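PDB 4ZSF: BsaWI endonuclease from Geobacillus stearothermophilus, which is a restriction endonuclease of the PD-(D/E)XK nuclease superfamily that binds DNA and probably cuts it with the help of metal ions. Local coordinates for residues Val172-Arg176 against Lys203-Met207; Asp175-Met180 against Tyr215-Trp220; Trp188-Ile192 against Phe245-Ala249; Ile232-Tyr236 against Tyr265-Ala269. All coordinates share one frame; numbering follows the deposited sequence. Where two conformers were deposited one is given.

Contact 1 (Val172-Arg176 against Lys203-Met207). With nucleotides of chain B.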
loop_
_atom_site.group_PDB
_atom_site.type_symbol
_atom_site.label_atom_id
_atom_site.label_comp_id
_atom_site.label_asym_id
_atom_site.label_seq_id
_atom_site.Cartn_x
_atom_site.Cartn_y
_atom_site.Cartn_z
ATOM N N VAL A 172 10.711 3.708 -7.206
ATOM C CA VAL A 172 11.138 4.578 -8.272
ATOM C C VAL A 172 10.309 4.375 -9.538
ATOM O O VAL A 172 10.169 5.331 -10.275
ATOM C CB VAL A 172 12.668 4.419 -8.587
ATOM C CG1 VAL A 172 13.536 4.638 -7.285
ATOM C CG2 VAL A 172 12.961 3.080 -9.261
ATOM N N THR A 173 9.740 3.186 -9.807
ATOM C CA THR A 173 8.867 3.090 -10.994
ATOM C C THR A 173 7.663 4.011 -10.824
ATOM O O THR A 173 7.307 4.716 -11.762
ATOM C CB THR A 173 8.348 1.635 -11.319
ATOM O OG1 THR A 173 7.450 1.193 -10.304
ATOM C CG2 THR A 173 9.482 0.638 -11.443
ATOM N N ARG A 174 7.066 4.049 -9.628
ATOM C CA ARG A 174 5.942 4.959 -9.371
ATOM C C ARG A 174 6.313 6.447 -9.059
ATOM O O ARG A 174 5.455 7.332 -9.165
ATOM C CB ARG A 174 5.091 4.400 -8.222
ATOM N N ASP A 175 7.562 6.715 -8.665
ATOM C CA ASP A 175 8.071 8.078 -8.359
ATOM C C ASP A 175 8.528 8.861 -9.596
ATOM O O ASP A 175 8.617 10.095 -9.585
ATOM C CB ASP A 175 9.261 7.997 -7.402
ATOM C CG ASP A 175 8.849 7.557 -5.984
ATOM O OD1 ASP A 175 7.803 8.004 -5.471
ATOM O OD2 ASP A 175 9.596 6.765 -5.386
ATOM N N ARG A 176 8.872 8.135 -10.639
ATOM C CA ARG A 176 9.339 8.803 -11.854
ATOM C C ARG A 176 8.265 9.697 -12.507
ATOM O O ARG A 176 8.578 10.801 -12.939
ATOM C CB ARG A 176 9.851 7.735 -12.834
ATOM C CG ARG A 176 10.316 8.242 -14.164
ATOM C CD ARG A 176 10.921 7.114 -15.080
ATOM N NE ARG A 176 10.612 7.391 -16.512
ATOM C CZ ARG A 176 11.528 7.926 -17.322
ATOM N NH1 ARG A 176 12.740 8.145 -16.853
ATOM N NH2 ARG A 176 11.260 8.200 -18.583
ATOM N N LYS A 203 18.424 -1.202 -15.809
ATOM C CA LYS A 203 17.087 -0.631 -15.876
ATOM C C LYS A 203 16.981 0.633 -15.033
ATOM O O LYS A 203 16.448 1.645 -15.486
ATOM C CB LYS A 203 16.027 -1.641 -15.421
ATOM C CG LYS A 203 14.630 -1.039 -15.330
ATOM C CD LYS A 203 13.767 -1.751 -14.309
ATOM C CE LYS A 203 12.324 -1.260 -14.339
ATOM N NZ LYS A 203 11.646 -1.628 -15.609
ATOM N N PHE A 204 17.492 0.592 -13.817
ATOM C CA PHE A 204 17.308 1.715 -12.944
ATOM C C PHE A 204 18.205 2.921 -13.309
ATOM O O PHE A 204 17.770 4.085 -13.244
ATOM C CB PHE A 204 17.493 1.240 -11.516
ATOM C CG PHE A 204 16.379 0.297 -11.053
ATOM C CD1 PHE A 204 16.615 -1.070 -10.880
ATOM C CD2 PHE A 204 15.089 0.783 -10.824
ATOM C CE1 PHE A 204 15.607 -1.919 -10.454
ATOM C CE2 PHE A 204 14.069 -0.069 -10.407
ATOM C CZ PHE A 204 14.332 -1.425 -10.223
ATOM N N ILE A 205 19.415 2.658 -13.786
ATOM C CA ILE A 205 20.205 3.742 -14.377
ATOM C C ILE A 205 19.432 4.424 -15.519
ATOM O O ILE A 205 19.424 5.655 -15.621
ATOM C CB ILE A 205 21.566 3.213 -14.890
ATOM C CG1 ILE A 205 22.479 2.904 -13.700
ATOM C CG2 ILE A 205 22.267 4.231 -15.766
ATOM C CD1 ILE A 205 23.638 1.949 -14.080
ATOM N N ALA A 206 18.754 3.621 -16.343
ATOM C CA ALA A 206 17.996 4.126 -17.485
ATOM C C ALA A 206 16.780 4.939 -17.028
ATOM O O ALA A 206 16.451 5.968 -17.631
ATOM C CB ALA A 206 17.562 2.957 -18.400
ATOM N N MET A 207 16.128 4.481 -15.961
ATOM C CA MET A 207 14.993 5.213 -15.389
ATOM C C MET A 207 15.383 6.609 -14.955
ATOM O O MET A 207 14.537 7.520 -15.019
ATOM C CB MET A 207 14.396 4.506 -14.171
ATOM C CG MET A 207 13.661 3.257 -14.515
ATOM S SD MET A 207 12.548 2.697 -13.207
ATOM C CE MET A 207 11.097 3.676 -13.588
ATOM P P DC B 3 11.234 -5.128 -15.090
ATOM O OP1 DC B 3 11.051 -4.571 -16.450
ATOM O OP2 DC B 3 12.241 -4.629 -14.109
ATOM O "O5'" DC B 3 9.837 -5.068 -14.317
ATOM C "C5'" DC B 3 8.661 -5.498 -14.929
ATOM C "C4'" DC B 3 7.588 -5.575 -13.881
ATOM O "O4'" DC B 3 7.665 -6.870 -13.176
ATOM C "C3'" DC B 3 7.712 -4.500 -12.775
ATOM O "O3'" DC B 3 6.451 -4.060 -12.432
ATOM C "C2'" DC B 3 8.294 -5.284 -11.606
ATOM C "C1'" DC B 3 7.507 -6.575 -11.797
ATOM N N1 DC B 3 7.961 -7.690 -10.991
ATOM C C2 DC B 3 7.104 -8.792 -10.840
ATOM O O2 DC B 3 6.026 -8.794 -11.451
ATOM N N3 DC B 3 7.494 -9.817 -10.065
ATOM C C4 DC B 3 8.684 -9.786 -9.446
ATOM N N4 DC B 3 9.050 -10.854 -8.728
ATOM C C5 DC B 3 9.570 -8.657 -9.575
ATOM C C6 DC B 3 9.157 -7.640 -10.339
ATOM P P DG B 4 6.098 -2.500 -12.381
ATOM O OP1 DG B 4 6.373 -1.957 -13.710
ATOM O OP2 DG B 4 6.660 -1.914 -11.145
ATOM O "O5'" DG B 4 4.505 -2.530 -12.115
ATOM C "C5'" DG B 4 3.665 -3.289 -12.948
ATOM C "C4'" DG B 4 2.546 -3.868 -12.134
ATOM O "O4'" DG B 4 3.017 -5.048 -11.420
ATOM C "C3'" DG B 4 1.976 -2.942 -11.092
ATOM O "O3'" DG B 4 0.566 -3.225 -11.013
ATOM C "C2'" DG B 4 2.746 -3.354 -9.810
ATOM C "C1'" DG B 4 2.834 -4.869 -10.011
ATOM N N9 DG B 4 3.963 -5.548 -9.328
ATOM C C8 DG B 4 5.278 -5.103 -9.239
ATOM N N7 DG B 4 6.076 -5.972 -8.636
ATOM C C5 DG B 4 5.252 -7.019 -8.308
ATOM C C6 DG B 4 5.554 -8.220 -7.619
ATOM O O6 DG B 4 6.660 -8.599 -7.193
ATOM N N1 DG B 4 4.437 -9.063 -7.519
ATOM C C2 DG B 4 3.165 -8.707 -7.963
ATOM N N2 DG B 4 2.188 -9.601 -7.757
ATOM N N3 DG B 4 2.897 -7.604 -8.638
ATOM C C4 DG B 4 3.960 -6.796 -8.756
#
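Arg176 reaches across to a main-chain carbonyl of the other helix: Arg176 NH1 donates to Met207 O at 2.6 Å. The bond is short but bent, with 133° at the hydrogen. The oxygen sits at the guanidinium edge, near its plane. Arg176 CG is anti to the backbone N (chi1 177°), which sends the chain out past Met207 CE before it bends at chi3. NH1 has a second acceptor in Leu217 O. Met207 fills the space between the helices. Met207 CE lies 3.5 Å from Thr173 CA and 3.8 Å from Arg176 CD. Met207 SD rests 4.0 Å from Val172 CG2. Val172 CG2 also meets the edge of the Phe204 ring, 3.5 Å from Phe204 CD2. Both helices turn a side chain to neighbouring phosphates of one DNA strand. Thr173 OG1 makes a weak bond to OP2 of DG4 of chain B, 3.3 Å away. Lys203 NZ makes a weak one to OP1 of DC3 of chain B, at 3.1 Å; its stronger partner is Tyr215 OH. The two short segments run nearly parallel, 14° apart. They belong to helices 172-184 and 202-209, which come before and after sheet strand 188-193.

Contact 2 (Asp175-Met180 against Tyr215-Trp220)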
loop_
_atom_site.group_PDB
_atom_site.type_symbol
_atom_site.label_atom_id
_atom_site.label_comp_id
_atom_site.label_asym_id
_atom_site.label_seq_id
_atom_site.Cartn_x
_atom_site.Cartn_y
_atom_site.Cartn_z
ATOM N N ASP A 175 7.562 6.715 -8.665
ATOM C CA ASP A 175 8.071 8.078 -8.359
ATOM C C ASP A 175 8.528 8.861 -9.596
ATOM O O ASP A 175 8.617 10.095 -9.585
ATOM C CB ASP A 175 9.261 7.997 -7.402
ATOM C CG ASP A 175 8.849 7.557 -5.984
ATOM O OD1 ASP A 175 7.803 8.004 -5.471
ATOM O OD2 ASP A 175 9.596 6.765 -5.386
ATOM N N ARG A 176 8.872 8.135 -10.639
ATOM C CA ARG A 176 9.339 8.803 -11.854
ATOM C C ARG A 176 8.265 9.697 -12.507
ATOM O O ARG A 176 8.578 10.801 -12.939
ATOM C CB ARG A 176 9.851 7.735 -12.834
ATOM C CG ARG A 176 10.316 8.242 -14.164
ATOM C CD ARG A 176 10.921 7.114 -15.080
ATOM N NE ARG A 176 10.612 7.391 -16.512
ATOM C CZ ARG A 176 11.528 7.926 -17.322
ATOM N NH1 ARG A 176 12.740 8.145 -16.853
ATOM N NH2 ARG A 176 11.260 8.200 -18.583
ATOM N N GLU A 177 7.023 9.225 -12.587
ATOM C CA GLU A 177 5.968 9.968 -13.312
ATOM C C GLU A 177 5.725 11.360 -12.608
ATOM O O GLU A 177 5.749 12.398 -13.276
ATOM C CB GLU A 177 4.686 9.111 -13.467
ATOM N N PRO A 178 5.586 11.385 -11.263
ATOM C CA PRO A 178 5.374 12.717 -10.687
ATOM C C PRO A 178 6.611 13.585 -10.770
ATOM O O PRO A 178 6.480 14.810 -10.841
ATOM C CB PRO A 178 5.031 12.430 -9.226
ATOM C CG PRO A 178 5.546 11.033 -8.949
ATOM C CD PRO A 178 5.337 10.314 -10.267
ATOM N N SER A 179 7.796 12.986 -10.779
ATOM C CA SER A 179 9.021 13.819 -10.921
ATOM C C SER A 179 8.995 14.453 -12.336
ATOM O O SER A 179 9.283 15.634 -12.497
ATOM C CB SER A 179 10.284 12.978 -10.735
ATOM O OG SER A 179 11.394 13.715 -11.234
ATOM N N MET A 180 8.579 13.686 -13.328
ATOM C CA MET A 180 8.556 14.232 -14.721
ATOM C C MET A 180 7.497 15.332 -14.862
ATOM O O MET A 180 7.690 16.322 -15.600
ATOM C CB MET A 180 8.332 13.100 -15.738
ATOM C CG MET A 180 9.648 12.233 -15.766
ATOM S SD MET A 180 9.577 10.839 -16.848
ATOM C CE MET A 180 9.939 11.620 -18.442
ATOM N N TYR A 215 12.863 3.975 -21.629
ATOM C CA TYR A 215 12.934 5.233 -20.881
ATOM C C TYR A 215 13.623 6.228 -21.742
ATOM O O TYR A 215 14.843 6.338 -21.666
ATOM C CB TYR A 215 13.690 5.060 -19.560
ATOM C CG TYR A 215 13.014 4.035 -18.691
ATOM C CD1 TYR A 215 11.819 4.334 -18.040
ATOM C CD2 TYR A 215 13.535 2.748 -18.558
ATOM C CE1 TYR A 215 11.170 3.376 -17.250
ATOM C CE2 TYR A 215 12.888 1.784 -17.792
ATOM C CZ TYR A 215 11.707 2.108 -17.138
ATOM O OH TYR A 215 11.052 1.166 -16.376
ATOM N N ARG A 216 12.861 6.933 -22.578
ATOM C CA ARG A 216 13.468 7.842 -23.551
ATOM C C ARG A 216 14.097 9.071 -22.863
ATOM O O ARG A 216 15.217 9.453 -23.175
ATOM C CB ARG A 216 12.438 8.290 -24.582
ATOM C CG ARG A 216 13.057 8.714 -25.924
ATOM C CD ARG A 216 12.001 9.171 -26.948
ATOM N NE ARG A 216 11.208 10.323 -26.487
ATOM C CZ ARG A 216 11.572 11.600 -26.620
ATOM N NH1 ARG A 216 12.739 11.911 -27.189
ATOM N NH2 ARG A 216 10.772 12.567 -26.180
ATOM N N LEU A 217 13.380 9.652 -21.911
ATOM C CA LEU A 217 13.872 10.854 -21.220
ATOM C C LEU A 217 14.352 10.532 -19.817
ATOM O O LEU A 217 13.962 9.506 -19.240
ATOM C CB LEU A 217 12.776 11.886 -21.115
ATOM C CG LEU A 217 12.076 12.218 -22.440
ATOM C CD1 LEU A 217 11.060 13.315 -22.214
ATOM C CD2 LEU A 217 13.136 12.651 -23.444
ATOM N N ASN A 218 15.164 11.423 -19.256
ATOM C CA ASN A 218 15.551 11.326 -17.850
ATOM C C ASN A 218 14.326 11.510 -16.917
ATOM O O ASN A 218 13.373 12.234 -17.266
ATOM C CB ASN A 218 16.642 12.350 -17.506
ATOM C CG ASN A 218 16.299 13.769 -17.972
ATOM O OD1 ASN A 218 16.157 13.996 -19.167
ATOM N ND2 ASN A 218 16.141 14.717 -17.025
ATOM N N GLY A 219 14.336 10.852 -15.755
ATOM C CA GLY A 219 13.157 10.870 -14.890
ATOM C C GLY A 219 13.254 11.961 -13.836
ATOM O O GLY A 219 12.235 12.357 -13.203
ATOM N N TRP A 220 14.483 12.474 -13.657
ATOM C CA TRP A 220 14.842 13.509 -12.670
ATOM C C TRP A 220 15.897 14.421 -13.278
ATOM O O TRP A 220 16.570 14.009 -14.206
ATOM C CB TRP A 220 15.428 12.930 -11.344
ATOM C CG TRP A 220 14.398 12.138 -10.517
ATOM C CD1 TRP A 220 13.672 12.619 -9.459
ATOM C CD2 TRP A 220 14.006 10.785 -10.701
ATOM N NE1 TRP A 220 12.848 11.651 -8.999
ATOM C CE2 TRP A 220 13.038 10.503 -9.723
ATOM C CE3 TRP A 220 14.378 9.767 -11.605
ATOM C CZ2 TRP A 220 12.399 9.260 -9.633
ATOM C CZ3 TRP A 220 13.749 8.508 -11.502
ATOM C CH2 TRP A 220 12.782 8.269 -10.514
#
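Tyr215, Leu217, Gly219 and Trp220 line the path of the Arg176 side chain. Arg176 CB touches the six-membered ring of Trp220, 3.8 Å from Trp220 CH2. Arg176 CG passes 3.9 Å from Gly219 CA, and a CB on that glycine would collide with it. Arg176 NE comes 3.6 Å from Tyr215 CD1. At the tip the guanidinium group is sandwiched. Tyr215 CD1 lies over the centre of one face, and Met180 SD over the rim of the opposite face. The Tyr215 ring plane is turned 70° from the guanidinium, so the two do not stack flat. Arg176 NH1 and Arg176 NH2 grip Leu217 O end-on, both from the same face of its carbonyl plane. NH1 also donates to Met207 O of helix 202-209. In this PD-(D/E)XK fold the grip ties helix 172-184 to the loop that leads into sheet strand 222-226. A leucine in place of Arg176 has no N-H to offer Leu217 O, and the loop would probably be held less firmly to the helix. One turn on, Ser179 OG donates to Gly219 O at 2.5 Å, in the carbonyl plane. Ser179 CB makes a CH-pi contact over the five-membered ring of Trp220, 3.7 Å from the centroid. Trp220 NE1 itself bonds Gln163 OE1. Within the loop, Asn218 ND2 donates almost straight (178°) to Trp220 O, from above the carbonyl plane.

Contact 3 (Trp188-Ile192 against Phe245-Ala249)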
loop_
_atom_site.group_PDB
_atom_site.type_symbol
_atom_site.label_atom_id
_atom_site.label_comp_id
_atom_site.label_asym_id
_atom_site.label_seq_id
_atom_site.Cartn_x
_atom_site.Cartn_y
_atom_site.Cartn_z
ATOM N N TRP A 188 12.905 22.383 -10.356
ATOM C CA TRP A 188 14.010 21.410 -10.160
ATOM C C TRP A 188 13.429 20.174 -9.536
ATOM O O TRP A 188 12.720 20.276 -8.534
ATOM C CB TRP A 188 15.027 22.043 -9.252
ATOM C CG TRP A 188 16.332 21.324 -9.156
ATOM C CD1 TRP A 188 17.042 20.714 -10.181
ATOM C CD2 TRP A 188 17.110 21.179 -7.961
ATOM N NE1 TRP A 188 18.233 20.242 -9.660
ATOM C CE2 TRP A 188 18.292 20.512 -8.313
ATOM C CE3 TRP A 188 16.921 21.577 -6.617
ATOM C CZ2 TRP A 188 19.299 20.229 -7.363
ATOM C CZ3 TRP A 188 17.902 21.298 -5.686
ATOM C CH2 TRP A 188 19.064 20.586 -6.054
ATOM N N SER A 189 13.716 18.998 -10.090
ATOM C CA SER A 189 13.102 17.800 -9.527
ATOM C C SER A 189 14.192 16.785 -9.241
ATOM O O SER A 189 14.858 16.300 -10.155
ATOM C CB SER A 189 12.051 17.190 -10.485
ATOM O OG SER A 189 11.483 16.033 -9.888
ATOM N N VAL A 190 14.409 16.488 -7.971
ATOM C CA VAL A 190 15.509 15.573 -7.669
ATOM C C VAL A 190 15.139 14.509 -6.671
ATOM O O VAL A 190 14.068 14.566 -6.050
ATOM C CB VAL A 190 16.762 16.350 -7.126
ATOM C CG1 VAL A 190 17.314 17.287 -8.216
ATOM C CG2 VAL A 190 16.397 17.114 -5.851
ATOM N N ALA A 191 16.021 13.510 -6.537
ATOM C CA ALA A 191 15.760 12.443 -5.562
ATOM C C ALA A 191 17.015 12.249 -4.741
ATOM O O ALA A 191 18.129 12.400 -5.283
ATOM C CB ALA A 191 15.418 11.188 -6.248
ATOM N N ILE A 192 16.847 11.892 -3.461
ATOM C CA ILE A 192 17.994 11.595 -2.567
ATOM C C ILE A 192 17.722 10.206 -2.091
ATOM O O ILE A 192 16.602 9.938 -1.588
ATOM C CB ILE A 192 18.035 12.615 -1.417
ATOM C CG1 ILE A 192 18.403 13.995 -1.995
ATOM C CG2 ILE A 192 19.082 12.201 -0.331
ATOM C CD1 ILE A 192 18.279 15.177 -0.981
ATOM N N PHE A 245 24.596 17.953 -4.020
ATOM C CA PHE A 245 23.212 18.436 -3.933
ATOM C C PHE A 245 23.204 19.967 -3.637
ATOM O O PHE A 245 22.465 20.744 -4.268
ATOM C CB PHE A 245 22.450 17.668 -2.829
ATOM C CG PHE A 245 21.095 18.293 -2.486
ATOM C CD1 PHE A 245 19.978 18.056 -3.269
ATOM C CD2 PHE A 245 20.967 19.093 -1.359
ATOM C CE1 PHE A 245 18.738 18.674 -2.964
ATOM C CE2 PHE A 245 19.758 19.707 -1.043
ATOM C CZ PHE A 245 18.628 19.489 -1.827
ATOM N N VAL A 246 23.986 20.382 -2.654
ATOM C CA VAL A 246 24.039 21.812 -2.298
ATOM C C VAL A 246 24.581 22.635 -3.460
ATOM O O VAL A 246 23.988 23.686 -3.802
ATOM C CB VAL A 246 24.882 22.071 -1.023
ATOM C CG1 VAL A 246 25.132 23.611 -0.774
ATOM C CG2 VAL A 246 24.235 21.433 0.172
ATOM N N GLN A 247 25.671 22.189 -4.093
ATOM C CA GLN A 247 26.213 23.014 -5.194
ATOM C C GLN A 247 25.232 23.054 -6.402
ATOM O O GLN A 247 25.070 24.103 -7.058
ATOM C CB GLN A 247 27.615 22.520 -5.578
ATOM C CG GLN A 247 28.620 22.688 -4.418
ATOM C CD GLN A 247 28.709 24.139 -3.978
ATOM O OE1 GLN A 247 28.834 25.004 -4.825
ATOM N NE2 GLN A 247 28.522 24.413 -2.690
ATOM N N HIS A 248 24.544 21.946 -6.692
ATOM C CA HIS A 248 23.574 21.980 -7.794
ATOM C C HIS A 248 22.359 22.829 -7.415
ATOM O O HIS A 248 21.768 23.484 -8.302
ATOM C CB HIS A 248 23.149 20.568 -8.226
ATOM C CG HIS A 248 24.284 19.757 -8.801
ATOM N ND1 HIS A 248 24.206 18.388 -8.986
ATOM C CD2 HIS A 248 25.530 20.124 -9.182
ATOM C CE1 HIS A 248 25.343 17.951 -9.496
ATOM N NE2 HIS A 248 26.166 18.983 -9.644
ATOM N N ALA A 249 21.964 22.795 -6.143
ATOM C CA ALA A 249 20.824 23.652 -5.720
ATOM C C ALA A 249 21.147 25.131 -6.000
ATOM O O ALA A 249 20.244 25.908 -6.355
ATOM C CB ALA A 249 20.518 23.479 -4.248
#
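Phe245 starts the helix side of this contact and touches three strand side chains. Its CG stands anti to the backbone N (chi1 169°), which brings the ring against Trp188, Val190 and Ile192. Phe245 CE1 comes 3.6 Å from Trp188 CH2. The Phe245 ring and the six-membered ring of Trp188 are near parallel, 25° apart, but slid so far that they barely overlap, with centroids 5.5 Å apart. Ile192 CD1 lies over one face of Phe245 in a CH-pi contact, 4.2 Å from the centroid. Val190 CG2 meets the ring at its edge, 4.0 Å from Phe245 CE1. The short segments of helix 243-258 and strand 188-193 run antiparallel, at 177°. Through these side chains the helix packs on one face of the central mixed sheet of the PD-(D/E)XK fold. A turn further on, His248 CB packs 4.0 Å from Trp188 CZ2. The imidazole turns away, and its ND1 bonds Tyr224 OH. Ala249 follows. Ala249 CB lies 3.7 Å from Trp188 CZ3, and Ala249 CA 3.6 Å from Trp188 CH2. An alanine at Trp188 would probably open a gap beside Ala249 and His248 and leave the Phe245 ring without one of its neighbours. On its own strand, Trp188 is backed by Val190 CG1, which lies over the rim of the indole face opposite His248 O.

Contact 4 (Ile232-Tyr236 against Tyr265-Ala269)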
loop_
_atom_site.group_PDB
_atom_site.type_symbol
_atom_site.label_atom_id
_atom_site.label_comp_id
_atom_site.label_asym_id
_atom_site.label_seq_id
_atom_site.Cartn_x
_atom_site.Cartn_y
_atom_site.Cartn_z
ATOM N N ILE A 232 27.380 9.019 -12.695
ATOM C CA ILE A 232 26.941 8.450 -13.981
ATOM C C ILE A 232 25.880 9.371 -14.543
ATOM O O ILE A 232 24.725 9.267 -14.156
ATOM C CB ILE A 232 26.341 7.009 -13.821
ATOM C CG1 ILE A 232 27.326 6.109 -13.102
ATOM C CG2 ILE A 232 25.984 6.436 -15.217
ATOM C CD1 ILE A 232 26.665 4.816 -12.550
ATOM N N ASP A 233 26.289 10.323 -15.371
ATOM C CA ASP A 233 25.380 11.305 -15.959
ATOM C C ASP A 233 24.645 12.121 -14.877
ATOM O O ASP A 233 25.231 13.075 -14.351
ATOM C CB ASP A 233 24.394 10.609 -16.901
ATOM C CG ASP A 233 23.634 11.594 -17.799
ATOM O OD1 ASP A 233 23.805 12.840 -17.678
ATOM O OD2 ASP A 233 22.849 11.087 -18.617
ATOM N N ARG A 234 23.405 11.769 -14.537
ATOM C CA ARG A 234 22.656 12.551 -13.521
ATOM C C ARG A 234 22.572 11.821 -12.198
ATOM O O ARG A 234 21.845 12.262 -11.307
ATOM C CB ARG A 234 21.229 12.843 -14.017
ATOM C CG ARG A 234 21.203 13.678 -15.317
ATOM C CD ARG A 234 19.763 13.623 -15.904
ATOM N NE ARG A 234 19.574 14.447 -17.109
ATOM C CZ ARG A 234 19.316 15.759 -17.125
ATOM N NH1 ARG A 234 19.223 16.455 -15.986
ATOM N NH2 ARG A 234 19.171 16.369 -18.326
ATOM N N ILE A 235 23.343 10.737 -12.051
ATOM C CA ILE A 235 23.368 10.000 -10.783
ATOM C C ILE A 235 24.641 10.378 -10.046
ATOM O O ILE A 235 25.750 9.991 -10.460
ATOM C CB ILE A 235 23.330 8.523 -10.987
ATOM C CG1 ILE A 235 22.013 8.137 -11.751
ATOM C CG2 ILE A 235 23.341 7.842 -9.670
ATOM C CD1 ILE A 235 22.046 6.682 -12.270
ATOM N N TYR A 236 24.488 11.178 -9.010
ATOM C CA TYR A 236 25.628 11.771 -8.320
ATOM C C TYR A 236 25.898 11.213 -6.919
ATOM O O TYR A 236 24.941 10.927 -6.206
ATOM C CB TYR A 236 25.363 13.265 -8.119
ATOM C CG TYR A 236 25.036 14.002 -9.396
ATOM C CD1 TYR A 236 26.052 14.360 -10.305
ATOM C CD2 TYR A 236 23.723 14.383 -9.671
ATOM C CE1 TYR A 236 25.748 15.069 -11.474
ATOM C CE2 TYR A 236 23.414 15.094 -10.842
ATOM C CZ TYR A 236 24.448 15.453 -11.712
ATOM O OH TYR A 236 24.099 16.159 -12.873
ATOM N N TYR A 265 12.840 19.137 -18.534
ATOM C CA TYR A 265 13.649 17.947 -18.242
ATOM C C TYR A 265 15.094 18.048 -18.762
ATOM O O TYR A 265 15.952 17.337 -18.283
ATOM C CB TYR A 265 12.928 16.672 -18.802
ATOM C CG TYR A 265 12.987 16.592 -20.310
ATOM C CD1 TYR A 265 14.075 15.998 -20.933
ATOM C CD2 TYR A 265 12.005 17.207 -21.131
ATOM C CE1 TYR A 265 14.171 15.936 -22.326
ATOM C CE2 TYR A 265 12.115 17.149 -22.545
ATOM C CZ TYR A 265 13.211 16.520 -23.101
ATOM O OH TYR A 265 13.350 16.442 -24.457
ATOM N N GLU A 266 15.360 18.904 -19.763
ATOM C CA GLU A 266 16.666 18.946 -20.375
ATOM C C GLU A 266 17.705 19.586 -19.477
ATOM O O GLU A 266 18.921 19.339 -19.633
ATOM C CB GLU A 266 16.625 19.730 -21.710
ATOM C CG GLU A 266 15.718 19.082 -22.726
ATOM C CD GLU A 266 15.686 19.904 -23.999
ATOM O OE1 GLU A 266 16.628 19.754 -24.823
ATOM O OE2 GLU A 266 14.730 20.678 -24.179
ATOM N N TRP A 267 17.244 20.390 -18.531
ATOM C CA TRP A 267 18.179 21.120 -17.662
ATOM C C TRP A 267 19.109 20.131 -16.948
ATOM O O TRP A 267 18.681 19.081 -16.461
ATOM C CB TRP A 267 17.438 21.962 -16.625
ATOM C CG TRP A 267 18.366 22.815 -15.756
ATOM C CD1 TRP A 267 18.738 24.116 -16.022
ATOM C CD2 TRP A 267 19.037 22.436 -14.553
ATOM N NE1 TRP A 267 19.594 24.568 -15.025
ATOM C CE2 TRP A 267 19.780 23.557 -14.108
ATOM C CE3 TRP A 267 19.045 21.259 -13.772
ATOM C CZ2 TRP A 267 20.555 23.545 -12.919
ATOM C CZ3 TRP A 267 19.823 21.239 -12.560
ATOM C CH2 TRP A 267 20.546 22.376 -12.152
ATOM N N LYS A 268 20.393 20.449 -16.883
ATOM C CA LYS A 268 21.292 19.618 -16.112
ATOM C C LYS A 268 22.343 20.504 -15.436
ATOM O O LYS A 268 22.772 21.468 -16.047
ATOM C CB LYS A 268 21.953 18.587 -17.061
ATOM C CG LYS A 268 22.986 17.712 -16.322
ATOM C CD LYS A 268 23.492 16.535 -17.183
ATOM C CE LYS A 268 24.799 15.876 -16.583
ATOM N NZ LYS A 268 25.393 14.870 -17.536
ATOM N N ALA A 269 22.751 20.177 -14.207
ATOM C CA ALA A 269 23.718 20.982 -13.482
ATOM C C ALA A 269 25.091 20.937 -14.143
ATOM O O ALA A 269 25.446 19.919 -14.747
ATOM C CB ALA A 269 23.825 20.469 -12.053
HETATM O O HOH W 1 27.415 14.212 -15.268
HETATM O O HOH W 2 21.776 17.681 -12.831
HETATM O O HOH W 3 26.270 17.466 -13.830
#
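Lys268 NZ and Asp233 OD1 form a salt bridge of 2.6 Å. The carboxylate oxygen is met on its anti side, 23° out of the carboxylate plane. The lysine chain is fully extended to get there. One water joins the same pair again: it donates to Asp233 O at 2.6 Å and accepts from Lys268 NZ at 3.1 Å. Arg234 serves carbonyls of the loop. Arg234 NH1 donates to Trp267 O at 2.7 Å, nearly straight at 167° and in the guanidinium plane. NH1 also bonds His221 O. Arg234 NH2 makes weak bonds to Glu266 O and Trp267 O, both at 3.3 Å. Lys268 CB packs over one guanidinium face, 3.6 Å from Arg234 NH1. Tyr236 OH makes no direct hydrogen bond to the loop. Two waters carry its link instead. One accepts from Ala269 N; the other donates to Ala269 O at 2.7 Å. On the strand side, Ile232 and Ile235 exchange two backbone bonds, N to O in each direction. They close a type II' beta turn with Asp233 and Arg234 at its corners. Such a turn is typical of a two-residue beta hairpin, and here it leads into strand 235-238, outermost in the sheet within this chain.

Overall arrangement
Contact 3 is the buried one and is wholly apolar across its segments: rings and methyls between the central sheet and helix 243-258. Contacts 1, 2 and 4 are partly buried and mix packing with arginine-to-carbonyl bonds. Contacts 1 and 2 share helix 172-184 and Arg176, whose NH1 serves both. Contact 1 also meets DNA phosphates. Contact 4 is the one with a salt bridge and bridging waters. Neighbouring contacts also touch one another. Ser179 and Ser189 probably bond between contacts 2 and 3, as do Asn218 and Tyr265 between contacts 2 and 4. His248 and Trp188 of contact 3 pack on Tyr236, Ala269 and Trp267 of contact 4.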